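Local atomic coordinates of hydrogenase maturation factor (Thermoanaerobacter tengcongensis, PDB entry 3VTH), a protein that probably transfers the carbamoyl group of carbamoyl phosphate, with consumption of ATP, to the C-terminal cysteine of HypE during the maturation of [NiFe]-hydrogenases. Residues I362-D367 with I443-K448; A400-V405 with V743-I748; N437-Q442 with T468-S473; F530-I533 with K537-P540. One frame throughout, in Å; residues are numbered along the deposited sequence.

Contact 1: residues I362-D367 with I443-K448; sequences IVNRID and IERYKK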
loop_
_atom_site.group_PDB
_atom_site.type_symbol
_atom_site.label_atom_id
_atom_site.label_comp_id
_atom_site.label_asym_id
_atom_site.label_seq_id
_atom_site.Cartn_x
_atom_site.Cartn_y
_atom_site.Cartn_z
ATOM N N ILE A 362 10.098 -5.674 -17.536
ATOM C CA ILE A 362 9.717 -5.148 -16.227
ATOM C C ILE A 362 10.915 -5.454 -15.346
ATOM O O ILE A 362 11.281 -6.622 -15.176
ATOM C CB ILE A 362 8.437 -5.810 -15.662
ATOM C CG1 ILE A 362 7.229 -5.469 -16.544
ATOM C CG2 ILE A 362 8.197 -5.377 -14.163
ATOM C CD1 ILE A 362 5.951 -6.310 -16.227
ATOM N N VAL A 363 11.551 -4.403 -14.835
ATOM C CA VAL A 363 12.709 -4.560 -13.975
ATOM C C VAL A 363 12.289 -4.845 -12.539
ATOM O O VAL A 363 12.831 -5.741 -11.892
ATOM C CB VAL A 363 13.628 -3.295 -14.016
ATOM C CG1 VAL A 363 14.825 -3.484 -13.098
ATOM C CG2 VAL A 363 14.083 -3.030 -15.492
ATOM N N ASN A 364 11.328 -4.066 -12.053
ATOM C CA ASN A 364 10.873 -4.163 -10.683
ATOM C C ASN A 364 9.379 -4.434 -10.671
ATOM O O ASN A 364 8.581 -3.544 -10.962
ATOM C CB ASN A 364 11.197 -2.855 -9.929
ATOM C CG ASN A 364 12.684 -2.484 -10.018
ATOM O OD1 ASN A 364 13.048 -1.435 -10.573
ATOM N ND2 ASN A 364 13.545 -3.358 -9.507
ATOM N N ARG A 365 8.984 -5.657 -10.341
ATOM C CA ARG A 365 7.549 -5.968 -10.335
ATOM C C ARG A 365 6.910 -5.238 -9.155
ATOM O O ARG A 365 7.599 -4.926 -8.169
ATOM C CB ARG A 365 7.323 -7.482 -10.239
ATOM C CG ARG A 365 7.298 -8.017 -8.804
ATOM C CD ARG A 365 7.387 -9.506 -8.834
ATOM N NE ARG A 365 8.746 -9.964 -9.108
ATOM C CZ ARG A 365 9.036 -11.173 -9.567
ATOM N NH1 ARG A 365 8.055 -12.041 -9.828
ATOM N NH2 ARG A 365 10.296 -11.508 -9.795
ATOM N N ILE A 366 5.607 -4.946 -9.254
ATOM C CA ILE A 366 4.904 -4.213 -8.204
ATOM C C ILE A 366 3.394 -4.406 -8.342
ATOM O O ILE A 366 2.841 -4.249 -9.417
ATOM C CB ILE A 366 5.301 -2.685 -8.195
ATOM C CG1 ILE A 366 4.623 -1.922 -7.054
ATOM C CG2 ILE A 366 5.018 -2.015 -9.562
ATOM C CD1 ILE A 366 5.335 -0.555 -6.690
ATOM N N ASP A 367 2.736 -4.780 -7.250
ATOM C CA ASP A 367 1.287 -4.990 -7.278
ATOM C C ASP A 367 0.491 -3.694 -7.370
ATOM O O ASP A 367 1.012 -2.622 -7.085
ATOM C CB ASP A 367 0.867 -5.754 -6.017
ATOM C CG ASP A 367 1.164 -7.232 -6.125
ATOM O OD1 ASP A 367 0.537 -7.905 -6.970
ATOM O OD2 ASP A 367 2.046 -7.713 -5.387
ATOM N N ILE A 443 15.093 -6.612 -1.245
ATOM C CA ILE A 443 16.003 -5.954 -0.311
ATOM C C ILE A 443 17.320 -5.592 -1.030
ATOM O O ILE A 443 17.787 -4.461 -0.924
ATOM C CB ILE A 443 16.245 -6.790 0.969
ATOM C CG1 ILE A 443 14.993 -6.777 1.853
ATOM C CG2 ILE A 443 17.438 -6.252 1.778
ATOM C CD1 ILE A 443 15.101 -7.702 3.045
ATOM N N GLU A 444 17.876 -6.524 -1.799
ATOM C CA GLU A 444 19.140 -6.262 -2.511
ATOM C C GLU A 444 18.964 -5.147 -3.530
ATOM O O GLU A 444 19.819 -4.273 -3.664
ATOM C CB GLU A 444 19.695 -7.530 -3.177
ATOM C CG GLU A 444 20.127 -8.616 -2.178
ATOM C CD GLU A 444 21.172 -8.138 -1.176
ATOM O OE1 GLU A 444 20.891 -8.168 0.042
ATOM O OE2 GLU A 444 22.271 -7.717 -1.601
ATOM N N ARG A 445 17.831 -5.149 -4.215
ATOM C CA ARG A 445 17.577 -4.141 -5.237
ATOM C C ARG A 445 17.316 -2.717 -4.725
ATOM O O ARG A 445 17.719 -1.731 -5.362
ATOM C CB ARG A 445 16.472 -4.611 -6.167
ATOM C CG ARG A 445 17.082 -5.440 -7.290
ATOM C CD ARG A 445 16.236 -6.593 -7.637
ATOM N NE ARG A 445 14.926 -6.162 -8.115
ATOM C CZ ARG A 445 14.291 -6.728 -9.135
ATOM N NH1 ARG A 445 13.106 -6.280 -9.489
ATOM N NH2 ARG A 445 14.846 -7.745 -9.795
ATOM N N TYR A 446 16.644 -2.615 -3.587
ATOM C CA TYR A 446 16.430 -1.321 -2.936
ATOM C C TYR A 446 17.756 -0.778 -2.392
ATOM O O TYR A 446 18.029 0.416 -2.501
ATOM C CB TYR A 446 15.378 -1.443 -1.823
ATOM C CG TYR A 446 13.935 -1.212 -2.273
ATOM C CD1 TYR A 446 13.201 -0.126 -1.785
ATOM C CD2 TYR A 446 13.307 -2.086 -3.168
ATOM C CE1 TYR A 446 11.881 0.093 -2.176
ATOM C CE2 TYR A 446 11.972 -1.890 -3.569
ATOM C CZ TYR A 446 11.268 -0.798 -3.058
ATOM O OH TYR A 446 9.961 -0.591 -3.441
ATOM N N LYS A 447 18.582 -1.654 -1.814
ATOM C CA LYS A 447 19.928 -1.248 -1.365
ATOM C C LYS A 447 20.785 -0.698 -2.497
ATOM O O LYS A 447 21.498 0.286 -2.320
ATOM C CB LYS A 447 20.680 -2.395 -0.682
ATOM C CG LYS A 447 20.095 -2.793 0.690
ATOM C CD LYS A 447 21.001 -3.788 1.433
ATOM C CE LYS A 447 21.142 -5.084 0.694
ATOM N NZ LYS A 447 22.032 -6.029 1.437
ATOM N N LYS A 448 20.723 -1.343 -3.652
ATOM C CA LYS A 448 21.448 -0.866 -4.822
ATOM C C LYS A 448 20.821 0.410 -5.376
ATOM O O LYS A 448 21.516 1.378 -5.665
ATOM C CB LYS A 448 21.470 -1.938 -5.912
ATOM C CG LYS A 448 22.238 -3.183 -5.521
ATOM C CD LYS A 448 22.480 -4.086 -6.737
ATOM C CE LYS A 448 22.692 -5.534 -6.287
ATOM N NZ LYS A 448 23.927 -5.668 -5.444
#
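Arg445 reaches from a helix of the Kae1-like domain to the backbone of Val363 and the side chain of Asn364, a polar contact between domains. Residues 362-367 form a loop between strands 354-358 and 370-374, in the range of the telomere-recombination (YrdC-like) family, and residues 443-448 belong to helix 433-449. The backbones stay well apart, with 8.6 Å between the CA atoms of Asn364 and Arg445, so a long side chain has to bridge the gap. Arginine suits the place because its guanidinium can offer several N-H groups to an irregular loop. Its chain leaves the helix toward the loop and bends twice, at chi2 (141°) and chi3 (62°). This brings NH1 to within 2.5 Å of Val363 O, a separation so short that its detail is doubtful. The Asn364 side chain runs antiparallel alongside the guanidinium, the two planes 74° apart.

Arg365 brings a like charge close, its NE lying 5.7 Å from Arg445 NH1. Both arginines make long, weak ion pairs with Glu441, one turn earlier on the helix, which probably eases their proximity; a firmer partner of Arg365 NH1 is the carbonyl of Ile337. The loop is also held by backbone bonds from Val363 and Asn364 to Ser144, near the end of the first HypF finger range. It runs on to Asp367, a known magnesium ligand of this protein that holds no ion in this model. This is an interdomain seam near the nucleotide pocket to which the YrdC-like domain contributes.

Contact 2: residues A400-V405 with V743-I748; sequences ASILAV and VIANKI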
loop_
_atom_site.group_PDB
_atom_site.type_symbol
_atom_site.label_atom_id
_atom_site.label_comp_id
_atom_site.label_asym_id
_atom_site.label_seq_id
_atom_site.Cartn_x
_atom_site.Cartn_y
_atom_site.Cartn_z
ATOM N N ALA A 400 22.031 6.825 11.395
ATOM C CA ALA A 400 22.743 5.913 10.500
ATOM C C ALA A 400 21.657 5.191 9.701
ATOM O O ALA A 400 20.497 5.303 10.055
ATOM C CB ALA A 400 23.570 4.913 11.327
ATOM N N SER A 401 22.018 4.469 8.641
ATOM C CA SER A 401 21.023 3.706 7.865
ATOM C C SER A 401 20.561 2.441 8.597
ATOM O O SER A 401 21.372 1.633 9.081
ATOM C CB SER A 401 21.528 3.353 6.464
ATOM O OG SER A 401 21.442 4.476 5.595
ATOM N N ILE A 402 19.247 2.286 8.674
ATOM C CA ILE A 402 18.642 1.140 9.348
ATOM C C ILE A 402 17.835 0.357 8.325
ATOM O O ILE A 402 17.151 0.946 7.496
ATOM C CB ILE A 402 17.731 1.599 10.511
ATOM C CG1 ILE A 402 18.607 2.060 11.691
ATOM C CG2 ILE A 402 16.748 0.465 10.955
ATOM C CD1 ILE A 402 17.854 2.817 12.773
ATOM N N LEU A 403 17.945 -0.966 8.361
ATOM C CA LEU A 403 16.998 -1.805 7.645
ATOM C C LEU A 403 15.995 -2.357 8.663
ATOM O O LEU A 403 16.380 -3.005 9.624
ATOM C CB LEU A 403 17.729 -2.951 6.933
ATOM C CG LEU A 403 16.869 -4.097 6.377
ATOM C CD1 LEU A 403 15.958 -3.622 5.216
ATOM C CD2 LEU A 403 17.783 -5.226 5.920
ATOM N N ALA A 404 14.714 -2.091 8.436
ATOM C CA ALA A 404 13.638 -2.680 9.225
ATOM C C ALA A 404 12.978 -3.754 8.372
ATOM O O ALA A 404 12.533 -3.474 7.266
ATOM C CB ALA A 404 12.639 -1.612 9.643
ATOM N N VAL A 405 12.945 -4.983 8.891
ATOM C CA VAL A 405 12.631 -6.152 8.081
ATOM C C VAL A 405 11.139 -6.404 7.946
ATOM O O VAL A 405 10.724 -7.211 7.107
ATOM C CB VAL A 405 13.357 -7.435 8.573
ATOM C CG1 VAL A 405 14.895 -7.294 8.407
ATOM C CG2 VAL A 405 12.954 -7.801 10.002
ATOM N N VAL A 743 11.622 3.844 12.717
ATOM C CA VAL A 743 11.744 5.072 13.519
ATOM C C VAL A 743 12.001 4.778 14.991
ATOM O O VAL A 743 12.614 5.575 15.680
ATOM C CB VAL A 743 10.569 6.069 13.337
ATOM C CG1 VAL A 743 10.528 6.555 11.884
ATOM C CG2 VAL A 743 9.218 5.439 13.772
ATOM N N ILE A 744 11.541 3.627 15.473
ATOM C CA ILE A 744 11.864 3.241 16.841
ATOM C C ILE A 744 13.359 2.973 16.979
ATOM O O ILE A 744 14.018 3.453 17.914
ATOM C CB ILE A 744 11.052 2.011 17.298
ATOM C CG1 ILE A 744 9.605 2.419 17.553
ATOM C CG2 ILE A 744 11.671 1.406 18.591
ATOM C CD1 ILE A 744 8.640 1.236 17.583
ATOM N N ALA A 745 13.901 2.199 16.051
ATOM C CA ALA A 745 15.313 1.852 16.144
ATOM C C ALA A 745 16.172 3.111 15.979
ATOM O O ALA A 745 17.182 3.280 16.675
ATOM C CB ALA A 745 15.681 0.771 15.110
ATOM N N ASN A 746 15.743 4.006 15.086
ATOM C CA ASN A 746 16.426 5.275 14.878
ATOM C C ASN A 746 16.461 6.119 16.143
ATOM O O ASN A 746 17.499 6.691 16.475
ATOM C CB ASN A 746 15.805 6.069 13.723
ATOM C CG ASN A 746 16.550 7.361 13.451
ATOM O OD1 ASN A 746 17.690 7.348 12.970
ATOM N ND2 ASN A 746 15.930 8.483 13.797
ATOM N N LYS A 747 15.348 6.149 16.873
ATOM C CA LYS A 747 15.281 6.919 18.111
ATOM C C LYS A 747 16.228 6.349 19.158
ATOM O O LYS A 747 16.946 7.091 19.823
ATOM C CB LYS A 747 13.848 6.993 18.649
ATOM C CG LYS A 747 13.715 7.825 19.938
ATOM C CD LYS A 747 13.778 9.334 19.649
ATOM C CE LYS A 747 13.528 10.135 20.929
ATOM N NZ LYS A 747 13.245 11.562 20.613
ATOM N N ILE A 748 16.249 5.021 19.269
ATOM C CA ILE A 748 17.195 4.339 20.155
ATOM C C ILE A 748 18.669 4.668 19.794
ATOM O O ILE A 748 19.461 4.976 20.675
ATOM C CB ILE A 748 16.904 2.810 20.210
ATOM C CG1 ILE A 748 15.583 2.583 20.963
ATOM C CG2 ILE A 748 18.070 2.063 20.881
ATOM C CD1 ILE A 748 14.962 1.166 20.862
#
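Ile402 presses its side chain onto the helix backbone at Ala745 and Asn746, joining strand 402-404 to helix 737-749. The strand belongs to a mixed beta-sheet of the Kae1-like unit, which is in the actin-ATPase clan, and the helix comes from near the end of the chain. The contact is thus a sheet-on-helix layer that ties together parts of this alpha/beta fold more than three hundred residues apart.

The CB of Ile402 points toward the helix, and its two branches part there. CG2 is the shorter one, and it faces the methyl of Ala745, with 4.3 Å between Ile402 CG2 and Ala745 CB. CG1 takes the place anti to the carbonyl carbon (chi1 -75°) and serves mainly as a spacer. Chi2 of 167° then extends the chain, carrying CD1 up against the helix main chain. There the methyl meets several atoms at once: Ile402 CD1 is 3.8 Å from Ala745 CB and 3.6 Å from Ala745 C.

Alanine suits the helix position because its small side chain lets the isoleucine come right up to the main chain; the same methyl also rests on Ala458 of the neighbouring strand 456-460. Asn746 contributes its backbone and CB, while its amide turns aside (chi1 -177°), and OD1 makes a weak hydrogen bond to the backbone N of Lys399. Leu403, the next residue on the strand, packs instead on Tyr470 of helix 466-473, so successive residues serve different helices.

The tightest approach is that of Ile402 CD1 to Asn746 N, at 3.3 Å, with Asn746 CA just behind at 3.5 Å.

Contact 3: residues N437-Q442 with T468-S473; sequences NYYIEQ and TQYAKS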
loop_
_atom_site.group_PDB
_atom_site.type_symbol
_atom_site.label_atom_id
_atom_site.label_comp_id
_atom_site.label_asym_id
_atom_site.label_seq_id
_atom_site.Cartn_x
_atom_site.Cartn_y
_atom_site.Cartn_z
ATOM N N ASN A 437 12.223 -15.677 -1.258
ATOM C CA ASN A 437 13.238 -15.400 -2.289
ATOM C C ASN A 437 13.046 -14.025 -2.923
ATOM O O ASN A 437 14.012 -13.294 -3.148
ATOM C CB ASN A 437 13.245 -16.472 -3.387
ATOM C CG ASN A 437 13.779 -17.802 -2.909
ATOM O OD1 ASN A 437 13.607 -18.822 -3.582
ATOM N ND2 ASN A 437 14.434 -17.810 -1.748
ATOM N N TYR A 438 11.790 -13.698 -3.200
ATOM C CA TYR A 438 11.385 -12.414 -3.752
ATOM C C TYR A 438 11.646 -11.247 -2.783
ATOM O O TYR A 438 12.216 -10.218 -3.175
ATOM C CB TYR A 438 9.919 -12.495 -4.135
ATOM C CG TYR A 438 9.255 -11.201 -4.536
ATOM C CD1 TYR A 438 8.032 -10.842 -3.976
ATOM C CD2 TYR A 438 9.826 -10.339 -5.489
ATOM C CE1 TYR A 438 7.383 -9.661 -4.342
ATOM C CE2 TYR A 438 9.186 -9.130 -5.843
ATOM C CZ TYR A 438 7.968 -8.811 -5.278
ATOM O OH TYR A 438 7.297 -7.652 -5.620
ATOM N N TYR A 439 11.241 -11.420 -1.530
ATOM C CA TYR A 439 11.617 -10.501 -0.460
ATOM C C TYR A 439 13.124 -10.228 -0.451
ATOM O O TYR A 439 13.540 -9.082 -0.473
ATOM C CB TYR A 439 11.175 -11.115 0.860
ATOM C CG TYR A 439 11.577 -10.433 2.135
ATOM C CD1 TYR A 439 12.618 -10.941 2.901
ATOM C CD2 TYR A 439 10.864 -9.343 2.627
ATOM C CE1 TYR A 439 12.960 -10.370 4.129
ATOM C CE2 TYR A 439 11.200 -8.752 3.855
ATOM C CZ TYR A 439 12.265 -9.279 4.597
ATOM O OH TYR A 439 12.633 -8.734 5.818
ATOM N N ILE A 440 13.926 -11.289 -0.438
ATOM C CA ILE A 440 15.393 -11.170 -0.372
ATOM C C ILE A 440 15.961 -10.364 -1.523
ATOM O O ILE A 440 16.812 -9.502 -1.310
ATOM C CB ILE A 440 16.100 -12.557 -0.313
ATOM C CG1 ILE A 440 15.864 -13.208 1.042
ATOM C CG2 ILE A 440 17.609 -12.426 -0.575
ATOM C CD1 ILE A 440 15.931 -12.247 2.193
ATOM N N GLU A 441 15.468 -10.637 -2.729
ATOM C CA GLU A 441 15.910 -9.955 -3.939
ATOM C C GLU A 441 15.496 -8.477 -3.963
ATOM O O GLU A 441 16.224 -7.633 -4.491
ATOM C CB GLU A 441 15.384 -10.667 -5.201
ATOM C CG GLU A 441 14.023 -10.123 -5.755
ATOM C CD GLU A 441 13.827 -10.349 -7.262
ATOM O OE1 GLU A 441 14.777 -10.820 -7.939
ATOM O OE2 GLU A 441 12.717 -10.055 -7.778
ATOM N N GLN A 442 14.319 -8.169 -3.423
ATOM C CA GLN A 442 13.879 -6.786 -3.349
ATOM C C GLN A 442 14.725 -5.992 -2.364
ATOM O O GLN A 442 15.056 -4.838 -2.626
ATOM C CB GLN A 442 12.382 -6.695 -3.025
ATOM C CG GLN A 442 11.501 -7.106 -4.211
ATOM C CD GLN A 442 11.886 -6.405 -5.511
ATOM O OE1 GLN A 442 11.646 -5.208 -5.684
ATOM N NE2 GLN A 442 12.491 -7.152 -6.429
ATOM N N THR A 468 12.386 -12.084 10.796
ATOM C CA THR A 468 13.250 -12.134 11.983
ATOM C C THR A 468 14.477 -13.023 11.740
ATOM O O THR A 468 15.608 -12.624 12.022
ATOM C CB THR A 468 12.466 -12.635 13.222
ATOM O OG1 THR A 468 11.402 -11.720 13.492
ATOM C CG2 THR A 468 13.394 -12.752 14.463
ATOM N N GLN A 469 14.240 -14.217 11.194
ATOM C CA GLN A 469 15.319 -15.146 10.827
ATOM C C GLN A 469 16.296 -14.490 9.855
ATOM O O GLN A 469 17.506 -14.674 9.961
ATOM C CB GLN A 469 14.743 -16.462 10.272
ATOM C CG GLN A 469 13.918 -17.213 11.349
ATOM C CD GLN A 469 12.806 -18.121 10.803
ATOM O OE1 GLN A 469 12.809 -18.514 9.639
ATOM N NE2 GLN A 469 11.860 -18.475 11.670
ATOM N N TYR A 470 15.769 -13.711 8.915
ATOM C CA TYR A 470 16.622 -12.961 8.010
ATOM C C TYR A 470 17.459 -11.928 8.773
ATOM O O TYR A 470 18.667 -11.872 8.586
ATOM C CB TYR A 470 15.812 -12.300 6.884
ATOM C CG TYR A 470 16.652 -11.381 5.997
ATOM C CD1 TYR A 470 17.574 -11.893 5.089
ATOM C CD2 TYR A 470 16.522 -9.998 6.090
ATOM C CE1 TYR A 470 18.340 -11.028 4.271
ATOM C CE2 TYR A 470 17.264 -9.144 5.296
ATOM C CZ TYR A 470 18.157 -9.651 4.392
ATOM O OH TYR A 470 18.879 -8.757 3.639
ATOM N N ALA A 471 16.818 -11.143 9.646
ATOM C CA ALA A 471 17.521 -10.136 10.454
ATOM C C ALA A 471 18.672 -10.747 11.261
ATOM O O ALA A 471 19.784 -10.221 11.262
ATOM C CB ALA A 471 16.562 -9.410 11.377
ATOM N N LYS A 472 18.390 -11.860 11.930
ATOM C CA LYS A 472 19.382 -12.553 12.745
ATOM C C LYS A 472 20.500 -13.141 11.907
ATOM O O LYS A 472 21.612 -13.291 12.395
ATOM C CB LYS A 472 18.742 -13.666 13.575
ATOM C CG LYS A 472 17.578 -13.239 14.453
ATOM C CD LYS A 472 18.003 -12.259 15.543
ATOM C CE LYS A 472 17.466 -12.689 16.913
ATOM N NZ LYS A 472 16.032 -13.075 16.896
ATOM N N SER A 473 20.208 -13.460 10.646
ATOM C CA SER A 473 21.225 -13.984 9.731
ATOM C C SER A 473 22.284 -12.943 9.342
ATOM O O SER A 473 23.329 -13.305 8.800
ATOM C CB SER A 473 20.575 -14.540 8.454
ATOM O OG SER A 473 20.495 -13.540 7.436
HETATM O O HOH W 1 18.846 -9.462 1.088
#
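Ile440 and Tyr470 mark the nearest approach of two helical backbones, their CA atoms 8.7 Å apart. One turn and a half of helix 433-449 thus faces a similar length of helix 466-473, at a distance that a large aromatic side chain can fill.

Tyr470 is that filler. With CG anti to the backbone N (chi1 174°), its ring reaches across the gap, and one of its faces receives two neighbours. The methyl CD1 of Ile440 sits over this face, 3.3 Å from Tyr470 CD1, in a close CH-pi-like contact made by the longer branch of isoleucine, whose compact methyl suits an aromatic face. Beside it, Tyr439 offers its ring edge in a T-shaped (edge-to-face) pair: the centroids are 5.8 Å apart and the planes stand at 82°.

The polar ends have their own partners. A water accepts from Tyr470 OH at 2.6 Å and donates to Ile440 O at 3.1 Å, stitching the phenol to the opposite backbone. Tyr439 OH is hydrogen-bonded to Val405 O.

Tyr470 also touches Phe436 and Ile443 of helix 433-449, so it lies along that helix over about two turns. Ala471, next to it, packs on Val457 and His459 of strand 456-460, while Ile443 meets Met415 of strand 414-417; the two helices lie side by side, each with its own contacts to the sheet.

Contact 4: residues F530-I533 with K537-P540; sequences FERI and KYKP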
loop_
_atom_site.group_PDB
_atom_site.type_symbol
_atom_site.label_atom_id
_atom_site.label_comp_id
_atom_site.label_asym_id
_atom_site.label_seq_id
_atom_site.Cartn_x
_atom_site.Cartn_y
_atom_site.Cartn_z
ATOM N N PHE A 530 7.683 1.652 25.441
ATOM C CA PHE A 530 6.245 1.548 25.634
ATOM C C PHE A 530 5.942 1.014 27.025
ATOM O O PHE A 530 6.767 0.317 27.625
ATOM C CB PHE A 530 5.607 0.665 24.548
ATOM C CG PHE A 530 5.848 -0.809 24.743
ATOM C CD1 PHE A 530 4.957 -1.588 25.496
ATOM C CD2 PHE A 530 6.951 -1.419 24.187
ATOM C CE1 PHE A 530 5.188 -2.954 25.696
ATOM C CE2 PHE A 530 7.174 -2.782 24.367
ATOM C CZ PHE A 530 6.296 -3.550 25.119
ATOM N N GLU A 531 4.777 1.384 27.546
ATOM C CA GLU A 531 4.243 0.783 28.758
ATOM C C GLU A 531 2.864 0.227 28.401
ATOM O O GLU A 531 2.052 0.923 27.804
ATOM C CB GLU A 531 4.149 1.802 29.910
ATOM C CG GLU A 531 3.500 1.185 31.178
ATOM C CD GLU A 531 3.388 2.134 32.386
ATOM O OE1 GLU A 531 3.733 3.335 32.272
ATOM O OE2 GLU A 531 2.934 1.664 33.454
ATOM N N ARG A 532 2.617 -1.030 28.747
ATOM C CA ARG A 532 1.333 -1.654 28.481
ATOM C C ARG A 532 0.371 -1.266 29.593
ATOM O O ARG A 532 0.621 -1.559 30.762
ATOM C CB ARG A 532 1.494 -3.167 28.462
ATOM C CG ARG A 532 0.288 -3.899 27.899
ATOM C CD ARG A 532 0.394 -5.373 28.281
ATOM N NE ARG A 532 -0.485 -6.200 27.464
ATOM C CZ ARG A 532 -0.655 -7.497 27.665
ATOM N NH1 ARG A 532 -0.017 -8.105 28.670
ATOM N NH2 ARG A 532 -1.465 -8.175 26.867
ATOM N N ILE A 533 -0.735 -0.619 29.237
ATOM C CA ILE A 533 -1.638 -0.061 30.243
ATOM C C ILE A 533 -2.899 -0.903 30.382
ATOM O O ILE A 533 -3.431 -1.056 31.484
ATOM C CB ILE A 533 -2.029 1.395 29.905
ATOM C CG1 ILE A 533 -0.772 2.254 29.692
ATOM C CG2 ILE A 533 -2.942 2.000 30.995
ATOM C CD1 ILE A 533 0.097 2.401 30.942
ATOM N N LYS A 537 -8.792 -9.673 28.730
ATOM C CA LYS A 537 -8.478 -10.823 29.579
ATOM C C LYS A 537 -8.087 -12.001 28.691
ATOM O O LYS A 537 -8.825 -12.360 27.770
ATOM C CB LYS A 537 -9.655 -11.207 30.500
ATOM C CG LYS A 537 -9.300 -12.302 31.526
ATOM C CD LYS A 537 -10.532 -12.746 32.346
ATOM C CE LYS A 537 -10.140 -13.772 33.431
ATOM N NZ LYS A 537 -11.380 -14.242 34.139
ATOM N N TYR A 538 -6.902 -12.560 28.942
ATOM C CA TYR A 538 -6.359 -13.658 28.126
ATOM C C TYR A 538 -7.314 -14.848 28.007
ATOM O O TYR A 538 -7.832 -15.311 29.016
ATOM C CB TYR A 538 -5.043 -14.150 28.732
ATOM C CG TYR A 538 -3.886 -13.227 28.466
ATOM C CD1 TYR A 538 -3.545 -12.882 27.162
ATOM C CD2 TYR A 538 -3.114 -12.720 29.514
ATOM C CE1 TYR A 538 -2.474 -12.034 26.896
ATOM C CE2 TYR A 538 -2.036 -11.880 29.259
ATOM C CZ TYR A 538 -1.735 -11.542 27.933
ATOM O OH TYR A 538 -0.679 -10.725 27.630
ATOM N N LYS A 539 -7.532 -15.325 26.777
ATOM C CA LYS A 539 -8.331 -16.521 26.527
ATOM C C LYS A 539 -7.464 -17.556 25.838
ATOM O O LYS A 539 -6.604 -17.197 25.008
ATOM C CB LYS A 539 -9.544 -16.203 25.629
ATOM C CG LYS A 539 -10.492 -15.145 26.194
ATOM C CD LYS A 539 -11.190 -15.682 27.464
ATOM C CE LYS A 539 -12.006 -14.593 28.147
ATOM N NZ LYS A 539 -12.488 -15.018 29.504
ATOM N N PRO A 540 -7.695 -18.844 26.151
ATOM C CA PRO A 540 -6.916 -19.910 25.523
ATOM C C PRO A 540 -7.331 -20.080 24.060
ATOM O O PRO A 540 -8.515 -19.950 23.725
ATOM C CB PRO A 540 -7.282 -21.153 26.350
ATOM C CG PRO A 540 -8.700 -20.883 26.832
ATOM C CD PRO A 540 -8.727 -19.368 27.074
#
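Arg532 and Tyr538 meet through hydrogen bonds that converge on a single oxygen. The guanidinium approaches end-on: NH1 donates to Tyr538 OH at 2.9 Å and NH2 donates to the same Tyr538 OH at 2.8 Å. The hydroxyl lies nearly in the guanidinium plane. The two N-H groups must both lean toward one atom, which explains bond angles of only 135° and 141°. The phenol ring itself is turned 49° from the guanidinium. Both residues lie on strand 530-542, a strand interrupted by a bulge or short loop in the second subdomain of the Kae1-like carbamoyltransferase domain, and their side chains come from opposite directions. Arg532 is stretched from CG to NE, its CG anti to the backbone nitrogen; the extended arginine and the rigid tyrosine, with an oxygen at its far end, each cover about half of the gap.

Charge and ring interactions hold the arginine in place. NE forms a salt bridge with Glu521, and the guanidinium makes a cation-pi contact with Trp518 on strand 517-525, the other arm of the hairpin. Tyr538 OH, for its part, is also hydrogen-bonded to Asp514.

A buried arginine is thus given several acceptors, and one phenol oxygen is gripped by two donors while a carboxylate takes its remaining bond. Such a setting probably polarises the hydroxyl and fixes the rotation of both side chains.

Contacts 1, 2 and 3 form one continuous cluster, whereas contact 4 stands apart. Contacts 1 and 3 share helix 433-449, with centres 14 Å apart, and meet through a long, weak ion pair of Arg365 with Glu441 and through Ile443 CG2 on Tyr470 OH (3.4 Å). Contact 3 joins contact 2, 17 Å away between centres, where Val405 CG1 lies 3.9 Å from Tyr470 CD2. Contact 4 is 26 Å from contact 2, centre to centre, with nearest atoms about 7 Å apart. Contact 1 borders the YrdC-like site, the side chain of Arg365 being about 11 Å from the bound nucleotide analogue, while the side chain of Arg532 in contact 4 lies about 14 Å from the iron of the Kae1-like site.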